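Long-range contacts in PKS (Streptomyces albus, PDB 4OQJ), which probably catalyses decarboxylative carbon-carbon bond formation on acyl-carrier-protein-bound chains, as a ketosynthase of the polyketide synthase that makes the antibiotic oxazolomycin: residues A[130-135]-A[180-185]; A[206-211]-A[265-270]; A[393-398]-A[417-422]. One frame throughout, in Å; residues are numbered along the deposited sequence.

How the contacts relate
Contacts 1 and 2 sit side by side in the thiolase-type core of the ketosynthase, on strands 132-138 and 259-267 of one large mixed sheet, with strand 214-221 between these two. They meet where Tyr135 OH lies 2.5 Å from Ser206 OG, probably hydrogen-bonded, and both reach the second subunit. Contact 1 is held mainly by backbone hydrogen bonds and a shared water. Contact 2 instead packs leucines in its buried half and has an arginine with a water toward its partly exposed side. Contact 3 stands apart, its centre about 37 Å from that of contact 1 and about 33 Å from that of contact 2, and forms a small two-stranded antiparallel sheet, part exposed, part buried around a tryptophan.

Contact 1 of 3, residues A[130-135]-A[180-185]; sequences QRIGVY and LNLCGP
Water 1 is gripped by both segments: it accepts from Ile132 N and from Cys183 N, each at 2.9 Å, and gives a weak bond to Gln130 O. Beside it, Gly184 N donates to Ile132 O (2.9 Å). Val134 N donates to Pro185 O at 2.8 Å, and at this point the 180-185 loop starts to run along the strand. The backbones come closest at Gly133 and Gly184, whose CA atoms are 3.8 Å apart. Leu182 forks between two side chains of the strand, CD2 against Ile132 CG2 and CD1 against Val134 CB, both at 3.9 Å. Arg131 has CG anti to the backbone N (chi1 177°) and a chain bent at chi3; Cys183 O lies over one guanidinium face, toward its rim, 3.5 Å from CZ, and NH1 makes a salt bridge to Glu311 of the second subunit. Tyr135 OH reaches Pro185 CB (3.5 Å) while probably bonded to Ser206 of helix 195-209. In this thiolase-fold core beside the dimer interface, where Cys183 makes backbone bonds to the second subunit, the loop leads from helix 171-180 into strand 186-190, outermost in the sheet within this chain and parallel to strand 132-138; strand 214-221 lies on the other side of 132-138.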
loop_
_atom_site.group_PDB
_atom_site.type_symbol
_atom_site.label_atom_id
_atom_site.label_comp_id
_atom_site.label_asym_id
_atom_site.label_seq_id
_atom_site.Cartn_x
_atom_site.Cartn_y
_atom_site.Cartn_z
ATOM N N GLN A 130 20.578 3.058 8.743
ATOM C CA GLN A 130 19.661 2.316 7.879
ATOM C C GLN A 130 18.318 3.036 7.811
ATOM O O GLN A 130 17.874 3.629 8.787
ATOM C CB GLN A 130 19.492 0.869 8.375
ATOM C CG GLN A 130 18.729 0.720 9.687
ATOM C CD GLN A 130 19.499 1.250 10.884
ATOM O OE1 GLN A 130 20.564 0.729 11.223
ATOM N NE2 GLN A 130 18.972 2.296 11.523
ATOM N N ARG A 131 17.688 3.000 6.645
ATOM C CA ARG A 131 16.356 3.549 6.481
ATOM C C ARG A 131 15.376 2.389 6.314
ATOM O O ARG A 131 15.430 1.662 5.328
ATOM C CB ARG A 131 16.302 4.505 5.293
ATOM C CG ARG A 131 14.923 5.049 5.025
ATOM C CD ARG A 131 14.968 6.372 4.286
ATOM N NE ARG A 131 14.735 7.485 5.200
ATOM C CZ ARG A 131 14.139 8.627 4.870
ATOM N NH1 ARG A 131 13.710 8.833 3.629
ATOM N NH2 ARG A 131 13.970 9.571 5.789
ATOM N N ILE A 132 14.518 2.207 7.312
ATOM C CA ILE A 132 13.663 1.032 7.408
ATOM C C ILE A 132 12.193 1.402 7.203
ATOM O O ILE A 132 11.635 2.189 7.980
ATOM C CB ILE A 132 13.798 0.350 8.784
ATOM C CG1 ILE A 132 15.273 0.127 9.133
ATOM C CG2 ILE A 132 12.994 -0.940 8.795
ATOM C CD1 ILE A 132 15.505 -0.579 10.454
ATOM N N GLY A 133 11.586 0.830 6.167
ATOM C CA GLY A 133 10.173 0.991 5.881
ATOM C C GLY A 133 9.342 -0.105 6.520
ATOM O O GLY A 133 9.880 -1.102 7.013
ATOM N N VAL A 134 8.028 0.075 6.522
ATOM C CA VAL A 134 7.130 -0.949 7.021
ATOM C C VAL A 134 5.796 -0.937 6.289
ATOM O O VAL A 134 5.123 0.111 6.172
ATOM C CB VAL A 134 6.893 -0.814 8.566
ATOM C CG1 VAL A 134 6.447 0.577 8.951
ATOM C CG2 VAL A 134 5.895 -1.872 9.054
ATOM N N TYR A 135 5.421 -2.113 5.791
ATOM C CA TYR A 135 4.137 -2.350 5.144
ATOM C C TYR A 135 3.386 -3.428 5.917
ATOM O O TYR A 135 3.855 -4.551 6.056
ATOM C CB TYR A 135 4.343 -2.764 3.682
ATOM C CG TYR A 135 4.930 -1.654 2.849
ATOM C CD1 TYR A 135 6.304 -1.434 2.784
ATOM C CD2 TYR A 135 4.096 -0.786 2.159
ATOM C CE1 TYR A 135 6.823 -0.375 2.017
ATOM C CE2 TYR A 135 4.599 0.246 1.407
ATOM C CZ TYR A 135 5.948 0.456 1.337
ATOM O OH TYR A 135 6.388 1.522 0.567
ATOM N N LEU A 180 9.333 2.043 17.138
ATOM C CA LEU A 180 10.577 1.325 16.820
ATOM C C LEU A 180 11.639 2.191 16.115
ATOM O O LEU A 180 12.775 1.762 15.967
ATOM C CB LEU A 180 10.282 0.108 15.946
ATOM C CG LEU A 180 9.317 -0.941 16.522
ATOM C CD1 LEU A 180 9.374 -2.216 15.693
ATOM C CD2 LEU A 180 9.631 -1.243 17.976
ATOM N N ASN A 181 11.253 3.395 15.690
ATOM C CA ASN A 181 12.084 4.331 14.894
ATOM C C ASN A 181 12.346 3.867 13.458
ATOM O O ASN A 181 13.491 3.728 13.027
ATOM C CB ASN A 181 13.433 4.620 15.561
ATOM C CG ASN A 181 14.110 5.862 14.972
ATOM O OD1 ASN A 181 13.448 6.862 14.689
ATOM N ND2 ASN A 181 15.423 5.801 14.773
ATOM N N LEU A 182 11.273 3.672 12.702
ATOM C CA LEU A 182 11.369 3.293 11.297
ATOM C C LEU A 182 11.057 4.552 10.501
ATOM O O LEU A 182 9.964 5.106 10.641
ATOM C CB LEU A 182 10.391 2.157 10.973
ATOM C CG LEU A 182 10.369 0.992 11.955
ATOM C CD1 LEU A 182 9.445 -0.100 11.479
ATOM C CD2 LEU A 182 11.783 0.442 12.187
ATOM N N CYS A 183 12.017 5.022 9.704
ATOM C CA CYS A 183 11.895 6.294 8.995
ATOM C C CYS A 183 11.647 6.139 7.498
ATOM O O CYS A 183 11.556 7.134 6.771
ATOM C CB CYS A 183 13.152 7.126 9.217
ATOM S SG CYS A 183 13.415 7.472 10.960
ATOM N N GLY A 184 11.561 4.899 7.030
ATOM C CA GLY A 184 11.181 4.647 5.649
ATOM C C GLY A 184 9.673 4.803 5.500
ATOM O O GLY A 184 8.983 5.151 6.462
ATOM N N PRO A 185 9.143 4.560 4.296
ATOM C CA PRO A 185 7.689 4.593 4.128
ATOM C C PRO A 185 7.015 3.645 5.096
ATOM O O PRO A 185 7.423 2.488 5.196
ATOM C CB PRO A 185 7.472 4.110 2.696
ATOM C CG PRO A 185 8.774 4.171 2.057
ATOM C CD PRO A 185 9.813 4.019 3.114
HETATM O O HOH W 1 14.695 3.861 9.730
HETATM O O HOH W 2 16.414 3.398 11.896
#

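Contact 2 of 3, residues A[206-211]-A[265-270]; sequences SLLSGD and LKRLSD
A Schellman motif ends helix 195-209 where it packs on strand 259-267: Asp211 N donates to Ser206 O at 3.0 Å, Gly210 N makes a weak bond to Leu207 O, and Gly210, with positive phi, is the C-prime residue. From the last turn Leu207 points at the strand. Its CG lies anti to the carbonyl carbon (chi1 -80°), and the branch CD1 reaches Leu265 CB at 3.7 Å, the two side chains crossing at about a right angle. This is helix-on-sheet packing in the thiolase fold, with Ala215 of strand 214-221 also touching Leu207 and Ile23 of strand 23-31 touching both Leu208 and Leu265. At the more exposed side Arg267, the N-cap residue of helix 268-274, stretches from CG to NE towards the helix end. One face of its guanidinium lies against Leu208, with CD2 3.9 Å from NH1. Its NH2 stands 3.1 Å from Leu208 O and 3.4 Å from Leu207 O, two carbonyls at the C-terminal end of the helix, where the dipole would probably favour a positive charge. Water 3, at the guanidinium edge and in its plane, accepts from Arg267 NE at 3.0 Å and lies 3.1 Å from Leu207 O, linking the segments. Lys266 points away from the helix, its NZ salt-bridged to Asp274 and Asp276. Asp211 hydrogen-bonds through OD2 to His201 of the second subunit.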
loop_
_atom_site.group_PDB
_atom_site.type_symbol
_atom_site.label_atom_id
_atom_site.label_comp_id
_atom_site.label_asym_id
_atom_site.label_seq_id
_atom_site.Cartn_x
_atom_site.Cartn_y
_atom_site.Cartn_z
ATOM N N SER A 206 9.355 -1.110 -2.883
ATOM C CA SER A 206 9.990 0.011 -2.185
ATOM C C SER A 206 11.498 -0.136 -2.122
ATOM O O SER A 206 12.230 0.817 -2.404
ATOM C CB SER A 206 9.455 0.138 -0.763
ATOM O OG SER A 206 8.524 1.182 -0.672
ATOM N N LEU A 207 11.954 -1.325 -1.731
ATOM C CA LEU A 207 13.380 -1.624 -1.616
ATOM C C LEU A 207 14.089 -1.471 -2.935
ATOM O O LEU A 207 15.188 -0.930 -3.000
ATOM C CB LEU A 207 13.618 -3.046 -1.107
ATOM C CG LEU A 207 13.479 -3.274 0.395
ATOM C CD1 LEU A 207 13.481 -4.761 0.693
ATOM C CD2 LEU A 207 14.614 -2.609 1.142
ATOM N N LEU A 208 13.468 -1.961 -3.993
ATOM C CA LEU A 208 14.121 -1.943 -5.284
ATOM C C LEU A 208 14.102 -0.525 -5.881
ATOM O O LEU A 208 14.976 -0.176 -6.665
ATOM C CB LEU A 208 13.462 -2.962 -6.207
ATOM C CG LEU A 208 13.659 -4.426 -5.770
ATOM C CD1 LEU A 208 12.949 -5.376 -6.709
ATOM C CD2 LEU A 208 15.141 -4.795 -5.657
ATOM N N SER A 209 13.128 0.291 -5.483
ATOM C CA SER A 209 13.036 1.677 -5.949
ATOM C C SER A 209 13.931 2.621 -5.148
ATOM O O SER A 209 14.168 3.749 -5.569
ATOM C CB SER A 209 11.598 2.188 -5.853
ATOM O OG SER A 209 10.706 1.383 -6.613
ATOM N N GLY A 210 14.377 2.175 -3.975
ATOM C CA GLY A 210 15.186 2.995 -3.087
ATOM C C GLY A 210 14.442 3.872 -2.082
ATOM O O GLY A 210 15.027 4.806 -1.547
ATOM N N ASP A 211 13.168 3.597 -1.813
ATOM C CA ASP A 211 12.478 4.269 -0.716
ATOM C C ASP A 211 13.207 4.003 0.610
ATOM O O ASP A 211 13.080 4.782 1.556
ATOM C CB ASP A 211 11.023 3.788 -0.558
ATOM C CG ASP A 211 10.076 4.308 -1.637
ATOM O OD1 ASP A 211 10.454 5.249 -2.365
ATOM O OD2 ASP A 211 8.926 3.763 -1.730
ATOM N N LEU A 265 13.219 -7.513 5.288
ATOM C CA LEU A 265 13.705 -7.675 3.924
ATOM C C LEU A 265 14.809 -6.667 3.630
ATOM O O LEU A 265 14.784 -5.547 4.141
ATOM C CB LEU A 265 12.553 -7.498 2.930
ATOM C CG LEU A 265 11.341 -8.400 3.208
ATOM C CD1 LEU A 265 10.191 -8.084 2.267
ATOM C CD2 LEU A 265 11.720 -9.867 3.098
ATOM N N LYS A 266 15.765 -7.081 2.798
ATOM C CA LYS A 266 16.916 -6.274 2.413
ATOM C C LYS A 266 17.432 -6.800 1.082
ATOM O O LYS A 266 17.340 -7.997 0.827
ATOM C CB LYS A 266 18.012 -6.368 3.480
ATOM C CG LYS A 266 19.251 -5.512 3.202
ATOM C CD LYS A 266 20.384 -5.838 4.184
ATOM C CE LYS A 266 20.778 -4.658 5.025
ATOM N NZ LYS A 266 21.962 -4.919 5.911
ATOM N N ARG A 267 17.973 -5.940 0.230
ATOM C CA ARG A 267 18.549 -6.436 -1.017
ATOM C C ARG A 267 19.537 -7.521 -0.681
ATOM O O ARG A 267 20.287 -7.388 0.276
ATOM C CB ARG A 267 19.274 -5.355 -1.794
ATOM C CG ARG A 267 18.417 -4.280 -2.373
ATOM C CD ARG A 267 19.292 -3.431 -3.253
ATOM N NE ARG A 267 18.609 -2.249 -3.750
ATOM C CZ ARG A 267 18.286 -2.042 -5.023
ATOM N NH1 ARG A 267 18.576 -2.941 -5.971
ATOM N NH2 ARG A 267 17.668 -0.915 -5.352
ATOM N N LEU A 268 19.543 -8.590 -1.458
ATOM C CA LEU A 268 20.435 -9.708 -1.158
ATOM C C LEU A 268 21.889 -9.285 -1.195
ATOM O O LEU A 268 22.668 -9.678 -0.324
ATOM C CB LEU A 268 20.218 -10.861 -2.134
ATOM C CG LEU A 268 21.176 -12.038 -1.962
ATOM C CD1 LEU A 268 21.096 -12.607 -0.557
ATOM C CD2 LEU A 268 20.882 -13.134 -3.010
ATOM N N SER A 269 22.267 -8.489 -2.189
ATOM C CA SER A 269 23.662 -8.044 -2.284
ATOM C C SER A 269 24.064 -7.266 -1.034
ATOM O O SER A 269 25.150 -7.485 -0.517
ATOM C CB SER A 269 23.895 -7.188 -3.524
ATOM O OG SER A 269 23.088 -6.023 -3.486
ATOM N N ASP A 270 23.190 -6.383 -0.539
ATOM C CA ASP A 270 23.487 -5.633 0.688
ATOM C C ASP A 270 23.615 -6.560 1.885
ATOM O O ASP A 270 24.511 -6.399 2.718
ATOM C CB ASP A 270 22.407 -4.585 0.988
ATOM C CG ASP A 270 22.355 -3.468 -0.041
ATOM O OD1 ASP A 270 23.345 -3.283 -0.774
ATOM O OD2 ASP A 270 21.316 -2.766 -0.111
HETATM O O HOH W 3 17.788 -0.770 -1.259
#

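Contact 3 of 3, residues A[393-398]-A[417-422]; sequences LVPSLC and TETKEW
Two backbone hydrogen bonds join Leu393 and Lys420 as an antiparallel hydrogen-bonded pair. Leu393 N donates to Lys420 O at 2.8 Å, and Lys420 N returns a 3.1 Å bond to Leu393 O. The second carbonyl also receives a CA-H...O contact from Thr419, whose CA is 3.2 Å from Leu393 O. On one side of the two-stranded antiparallel sheet of 392-393 and 420-421 the side chains of Leu393 and Lys420 run side by side in the same direction, so that the leucine CD1 meets the aliphatic CE of the lysine at 4.0 Å; the lysine NZ makes a long salt bridge with Glu418. The other branch, CD2, faces the buried Trp422 and sits over one face of its indole, a CH-pi contact 3.9 Å from the centroid of the five-membered ring and 19° off its normal. With Trp422 CG anti to the backbone N (chi1 -171°), the side chain lies across the leucine at about a right angle, and its NE1 is bonded to Ser324. Beyond the bridge Pro395 takes over: its CD lies 3.1 Å from Thr419 OG1, a close packing contact to a hydroxyl whose hydrogen bond goes to Ser46 O, and its CB packs 3.6 Å from Thr417 O. Met387 of helix 376-390 touches both Leu393 and Trp422, joining the small sheet to the helix that leads into it, while Ser396 pairs through its backbone with Gly416, just after strand 413-415, outermost in the large sheet within this chain.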
loop_
_atom_site.group_PDB
_atom_site.type_symbol
_atom_site.label_atom_id
_atom_site.label_comp_id
_atom_site.label_asym_id
_atom_site.label_seq_id
_atom_site.Cartn_x
_atom_site.Cartn_y
_atom_site.Cartn_z
ATOM N N LEU A 393 11.154 -30.976 3.602
ATOM C CA LEU A 393 9.738 -30.917 3.288
ATOM C C LEU A 393 8.965 -31.347 4.520
ATOM O O LEU A 393 9.466 -32.173 5.289
ATOM C CB LEU A 393 9.391 -31.824 2.105
ATOM C CG LEU A 393 9.971 -31.493 0.725
ATOM C CD1 LEU A 393 9.662 -32.622 -0.269
ATOM C CD2 LEU A 393 9.436 -30.178 0.203
ATOM N N VAL A 394 7.756 -30.813 4.696
ATOM C CA VAL A 394 6.889 -31.192 5.807
ATOM C C VAL A 394 5.480 -31.542 5.309
ATOM O O VAL A 394 5.101 -31.172 4.197
ATOM C CB VAL A 394 6.782 -30.076 6.871
ATOM C CG1 VAL A 394 8.165 -29.686 7.413
ATOM C CG2 VAL A 394 6.049 -28.850 6.299
ATOM N N PRO A 395 4.698 -32.264 6.133
ATOM C CA PRO A 395 3.377 -32.723 5.706
ATOM C C PRO A 395 2.355 -31.608 5.548
ATOM O O PRO A 395 2.400 -30.600 6.259
ATOM C CB PRO A 395 2.937 -33.658 6.840
ATOM C CG PRO A 395 4.171 -34.031 7.553
ATOM C CD PRO A 395 5.073 -32.841 7.435
ATOM N N SER A 396 1.455 -31.814 4.593
ATOM C CA SER A 396 0.177 -31.131 4.543
ATOM C C SER A 396 -0.809 -32.087 5.216
ATOM O O SER A 396 -0.847 -33.264 4.878
ATOM C CB SER A 396 -0.211 -30.821 3.094
ATOM O OG SER A 396 -1.286 -29.899 3.030
ATOM N N LEU A 397 -1.578 -31.607 6.187
ATOM C CA LEU A 397 -2.324 -32.502 7.072
ATOM C C LEU A 397 -3.741 -32.811 6.586
ATOM O O LEU A 397 -4.264 -32.150 5.687
ATOM C CB LEU A 397 -2.382 -31.894 8.481
ATOM C CG LEU A 397 -1.012 -31.576 9.100
ATOM C CD1 LEU A 397 -1.141 -31.076 10.532
ATOM C CD2 LEU A 397 -0.057 -32.769 9.041
ATOM N N CYS A 398 -4.338 -33.838 7.191
ATOM C CA CYS A 398 -5.711 -34.255 6.903
ATOM C C CYS A 398 -5.904 -34.647 5.438
ATOM O O CYS A 398 -6.998 -34.502 4.888
ATOM C CB CYS A 398 -6.696 -33.139 7.282
ATOM S SG CYS A 398 -6.611 -32.629 9.027
ATOM N N THR A 417 2.962 -35.551 2.219
ATOM C CA THR A 417 2.454 -35.867 3.549
ATOM C C THR A 417 3.553 -36.386 4.485
ATOM O O THR A 417 3.253 -37.018 5.495
ATOM C CB THR A 417 1.332 -36.917 3.487
ATOM O OG1 THR A 417 1.821 -38.093 2.837
ATOM C CG2 THR A 417 0.137 -36.386 2.723
ATOM N N GLU A 418 4.815 -36.103 4.167
ATOM C CA GLU A 418 5.935 -36.634 4.949
ATOM C C GLU A 418 6.926 -35.554 5.319
ATOM O O GLU A 418 7.177 -34.629 4.544
ATOM C CB GLU A 418 6.706 -37.721 4.183
ATOM C CG GLU A 418 5.919 -38.551 3.201
ATOM C CD GLU A 418 6.836 -39.321 2.252
ATOM O OE1 GLU A 418 7.615 -40.167 2.740
ATOM O OE2 GLU A 418 6.793 -39.066 1.025
ATOM N N THR A 419 7.513 -35.683 6.501
ATOM C CA THR A 419 8.673 -34.896 6.824
ATOM C C THR A 419 9.894 -35.629 6.306
ATOM O O THR A 419 10.175 -36.756 6.715
ATOM C CB THR A 419 8.806 -34.634 8.331
ATOM O OG1 THR A 419 7.592 -34.054 8.826
ATOM C CG2 THR A 419 9.928 -33.669 8.575
ATOM N N LYS A 420 10.621 -35.002 5.394
ATOM C CA LYS A 420 11.784 -35.660 4.808
ATOM C C LYS A 420 12.687 -34.659 4.137
ATOM O O LYS A 420 12.292 -33.505 3.908
ATOM C CB LYS A 420 11.349 -36.719 3.796
ATOM C CG LYS A 420 10.589 -36.156 2.601
ATOM C CD LYS A 420 10.516 -37.194 1.492
ATOM C CE LYS A 420 9.928 -36.608 0.239
ATOM N NZ LYS A 420 9.716 -37.646 -0.800
ATOM N N GLU A 421 13.891 -35.106 3.803
ATOM C CA GLU A 421 14.843 -34.236 3.141
ATOM C C GLU A 421 14.229 -33.721 1.852
ATOM O O GLU A 421 13.533 -34.448 1.135
ATOM C CB GLU A 421 16.167 -34.949 2.835
ATOM C CG GLU A 421 17.257 -33.981 2.353
ATOM C CD GLU A 421 18.474 -34.676 1.769
ATOM O OE1 GLU A 421 18.654 -35.888 2.016
ATOM O OE2 GLU A 421 19.253 -34.003 1.057
ATOM N N TRP A 422 14.474 -32.443 1.595
ATOM C CA TRP A 422 14.058 -31.796 0.369
ATOM C C TRP A 422 15.130 -32.135 -0.660
ATOM O O TRP A 422 16.268 -31.684 -0.521
ATOM C CB TRP A 422 13.925 -30.286 0.602
ATOM C CG TRP A 422 13.294 -29.515 -0.508
ATOM C CD1 TRP A 422 13.288 -29.827 -1.840
ATOM C CD2 TRP A 422 12.570 -28.290 -0.378
ATOM N NE1 TRP A 422 12.604 -28.864 -2.545
ATOM C CE2 TRP A 422 12.152 -27.912 -1.670
ATOM C CE3 TRP A 422 12.237 -27.475 0.707
ATOM C CZ2 TRP A 422 11.418 -26.750 -1.905
ATOM C CZ3 TRP A 422 11.515 -26.324 0.477
ATOM C CH2 TRP A 422 11.105 -25.972 -0.822
#